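Local coordinates for phosphatidylglycerol lysyltransferase C-terminal domain-containing protein (Bacteroides thetaiotaomicron, PDB 2HQY) that is of unknown function but binds coenzyme A and is probably an acyltransferase-like relative of phosphatidylglycerol lysyltransferases, at residues A[251-254]-A[255-259]. Numbering follows the deposited sequence.
Sequences YEFA and NRIPE
Y251 holds N255, one helical turn on, through both its carbonyl and its ring. Y251 O takes the backbone N of N255 at 3.3 Å and, from the other face of the carbonyl plane, the amide ND2 of the same residue at 3.0 Å. With its CG anti to the backbone N (chi1 179°), the tyrosine places its ring beneath that amide: ND2 sits over the ring centre, 3.6 Å from CZ, the two planes 65° apart. ND2 also donates to the carbonyl of A131, so two acceptors and a ring face fix the amide's rotation. Were Y251 an alanine, the NH2 group of N255 would probably lose the ring face beneath it, and a gap would open beside I145 and R149 of helix 139-151. E252 meets R256 chiefly through a water, which donates to E252 O at 2.6 Å and to OE1 and lies in the guanidinium plane at its edge, accepting from R256 NE at 2.9 Å. The opposite charges come near without touching, and OE2 turns instead to the hydroxyl of Y155. At F253 the turn tightens: its O accepts R256 N at 2.9 Å, three residues on, while the bond from I257 N is weak. The phenyl ring takes CG1 of I257 over one face, offset toward the rim, with F253 CE2 4.2 Å from I257 CD1; Y157 of strand 156-159 touches F253 as well as E252 and R256. A254 O then receives I257 N at 3.2 Å. Exchange of i+4 bonds for i+3 bonds marks a helix C-terminus finishing in a 3-10-like turn, here ending helix 245-256 of the beta-alpha-beta unit between strands 230-238 and 263-265, whose helix also carries the CoA-binding Y246, in a family of the acetyltransferase clan.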
ATOM      1  N   TYR A 251      -6.710 -16.313  26.458  1.00 14.53           N
ATOM      2  CA  TYR A 251      -7.757 -17.165  26.999  1.00 15.37           C
ATOM      3  C   TYR A 251      -9.175 -16.632  26.734  1.00 14.50           C
ATOM      4  O   TYR A 251     -10.039 -17.382  26.280  1.00 14.70           O
ATOM      5  CB  TYR A 251      -7.524 -17.339  28.496  1.00 16.61           C
ATOM      6  CG  TYR A 251      -8.566 -18.193  29.163  1.00 18.69           C
ATOM      7  CD1 TYR A 251      -8.510 -19.580  29.074  1.00 19.46           C
ATOM      8  CD2 TYR A 251      -9.624 -17.607  29.853  1.00 20.17           C
ATOM      9  CE1 TYR A 251      -9.477 -20.374  29.700  1.00 22.13           C
ATOM     10  CE2 TYR A 251     -10.607 -18.395  30.487  1.00 22.35           C
ATOM     11  CZ  TYR A 251     -10.527 -19.766  30.388  1.00 20.87           C
ATOM     12  OH  TYR A 251     -11.510 -20.529  31.015  1.00 24.58           O
ATOM     13  N   GLU A 252      -9.433 -15.358  27.025  1.00 13.85           N
ATOM     14  CA  GLU A 252     -10.803 -14.834  26.816  1.00 13.12           C
ATOM     15  C   GLU A 252     -11.190 -14.890  25.343  1.00 12.75           C
ATOM     16  O   GLU A 252     -12.295 -15.300  25.002  1.00 13.46           O
ATOM     17  CB  GLU A 252     -10.935 -13.399  27.356  1.00 12.26           C
ATOM     18  CG  GLU A 252     -10.948 -13.330  28.908  1.00 13.37           C
ATOM     19  CD  GLU A 252     -12.353 -13.389  29.489  1.00 16.20           C
ATOM     20  OE1 GLU A 252     -13.326 -13.598  28.718  1.00 16.97           O
ATOM     21  OE2 GLU A 252     -12.475 -13.245  30.731  1.00 15.72           O
ATOM     22  N   PHE A 253     -10.279 -14.475  24.458  1.00 13.18           N
ATOM     23  CA  PHE A 253     -10.636 -14.433  23.052  1.00 13.54           C
ATOM     24  C   PHE A 253     -10.765 -15.854  22.470  1.00 13.96           C
ATOM     25  O   PHE A 253     -11.644 -16.077  21.642  1.00 13.97           O
ATOM     26  CB  PHE A 253      -9.644 -13.561  22.266  1.00 13.61           C
ATOM     27  CG  PHE A 253     -10.012 -13.387  20.801  1.00 13.81           C
ATOM     28  CD1 PHE A 253     -11.242 -12.843  20.436  1.00 14.90           C
ATOM     29  CD2 PHE A 253      -9.123 -13.768  19.807  1.00 15.38           C
ATOM     30  CE1 PHE A 253     -11.582 -12.665  19.092  1.00 15.96           C
ATOM     31  CE2 PHE A 253      -9.445 -13.606  18.451  1.00 14.56           C
ATOM     32  CZ  PHE A 253     -10.680 -13.042  18.100  1.00 17.26           C
ATOM     33  N   ALA A 254      -9.944 -16.803  22.938  1.00 13.14           N
ATOM     34  CA  ALA A 254     -10.036 -18.204  22.454  1.00 13.94           C
ATOM     35  C   ALA A 254     -11.462 -18.722  22.706  1.00 14.24           C
ATOM     36  O   ALA A 254     -12.061 -19.405  21.868  1.00 14.79           O
ATOM     37  CB  ALA A 254      -8.976 -19.096  23.133  1.00 13.14           C
ATOM     38  N   ASN A 255     -12.014 -18.336  23.849  1.00 14.54           N
ATOM     39  CA  ASN A 255     -13.378 -18.733  24.194  1.00 15.77           C
ATOM     40  C   ASN A 255     -14.488 -18.125  23.344  1.00 16.76           C
ATOM     41  O   ASN A 255     -15.633 -18.631  23.337  1.00 17.40           O
ATOM     42  CB  ASN A 255     -13.608 -18.551  25.694  1.00 15.53           C
ATOM     43  CG  ASN A 255     -13.070 -19.745  26.477  1.00 17.65           C
ATOM     44  OD1 ASN A 255     -13.701 -20.821  26.518  1.00 17.41           O
ATOM     45  ND2 ASN A 255     -11.899 -19.584  27.064  1.00 15.35           N
ATOM     46  N   ARG A 256     -14.157 -17.041  22.646  1.00 16.31           N
ATOM     47  CA  ARG A 256     -15.093 -16.365  21.731  1.00 16.94           C
ATOM     48  C   ARG A 256     -14.998 -16.898  20.290  1.00 17.85           C
ATOM     49  O   ARG A 256     -15.902 -16.687  19.475  1.00 18.44           O
ATOM     50  CB  ARG A 256     -14.843 -14.854  21.747  1.00 17.40           C
ATOM     51  CG  ARG A 256     -14.992 -14.194  23.132  1.00 15.67           C
ATOM     52  CD  ARG A 256     -16.384 -14.447  23.762  1.00 17.21           C
ATOM     53  NE  ARG A 256     -16.524 -13.653  24.989  1.00 14.32           N
ATOM     54  CZ  ARG A 256     -17.200 -12.513  25.124  1.00 12.99           C
ATOM     55  NH1 ARG A 256     -17.916 -12.001  24.117  1.00 12.67           N
ATOM     56  NH2 ARG A 256     -17.194 -11.919  26.320  1.00 14.23           N
ATOM     57  N   ILE A 257     -13.910 -17.585  19.971  1.00 17.13           N
ATOM     58  CA  ILE A 257     -13.752 -18.164  18.642  1.00 17.44           C
ATOM     59  C   ILE A 257     -14.749 -19.327  18.487  1.00 18.81           C
ATOM     60  O   ILE A 257     -14.799 -20.215  19.357  1.00 18.51           O
ATOM     61  CB  ILE A 257     -12.284 -18.657  18.429  1.00 16.61           C
ATOM     62  CG1 ILE A 257     -11.327 -17.452  18.343  1.00 15.99           C
ATOM     63  CG2 ILE A 257     -12.207 -19.583  17.187  1.00 16.25           C
ATOM     64  CD1 ILE A 257      -9.817 -17.830  18.416  1.00 18.24           C
ATOM     65  N   PRO A 258     -15.583 -19.292  17.429  1.00 19.65           N
ATOM     66  CA  PRO A 258     -16.608 -20.320  17.206  1.00 20.66           C
ATOM     67  C   PRO A 258     -16.035 -21.748  17.186  1.00 20.98           C
ATOM     68  O   PRO A 258     -14.921 -21.956  16.712  1.00 20.49           O
ATOM     69  CB  PRO A 258     -17.179 -19.929  15.845  1.00 20.53           C
ATOM     70  CG  PRO A 258     -17.008 -18.431  15.797  1.00 21.24           C
ATOM     71  CD  PRO A 258     -15.642 -18.238  16.397  1.00 20.40           C
ATOM     72  N   GLU A 259     -16.801 -22.716  17.687  1.00 22.20           N
ATOM     73  CA  GLU A 259     -16.306 -24.089  17.890  1.00 23.62           C
ATOM     74  C   GLU A 259     -15.914 -24.828  16.613  1.00 22.25           C
ATOM     75  O   GLU A 259     -15.098 -25.738  16.674  1.00 22.58           O
ATOM     76  CB  GLU A 259     -17.275 -24.948  18.741  1.00 23.59           C
ATOM     77  CG  GLU A 259     -17.161 -24.657  20.251  1.00 26.54           C
ATOM     78  CD  GLU A 259     -17.636 -25.798  21.162  1.00 28.31           C
ATOM     79  OE1 GLU A 259     -17.030 -25.953  22.255  1.00 33.09           O
ATOM     80  OE2 GLU A 259     -18.607 -26.530  20.813  1.00 30.93           O
TER
HETATM   81  O   HOH W   1     -14.381 -14.887  26.583  1.00 19.16           O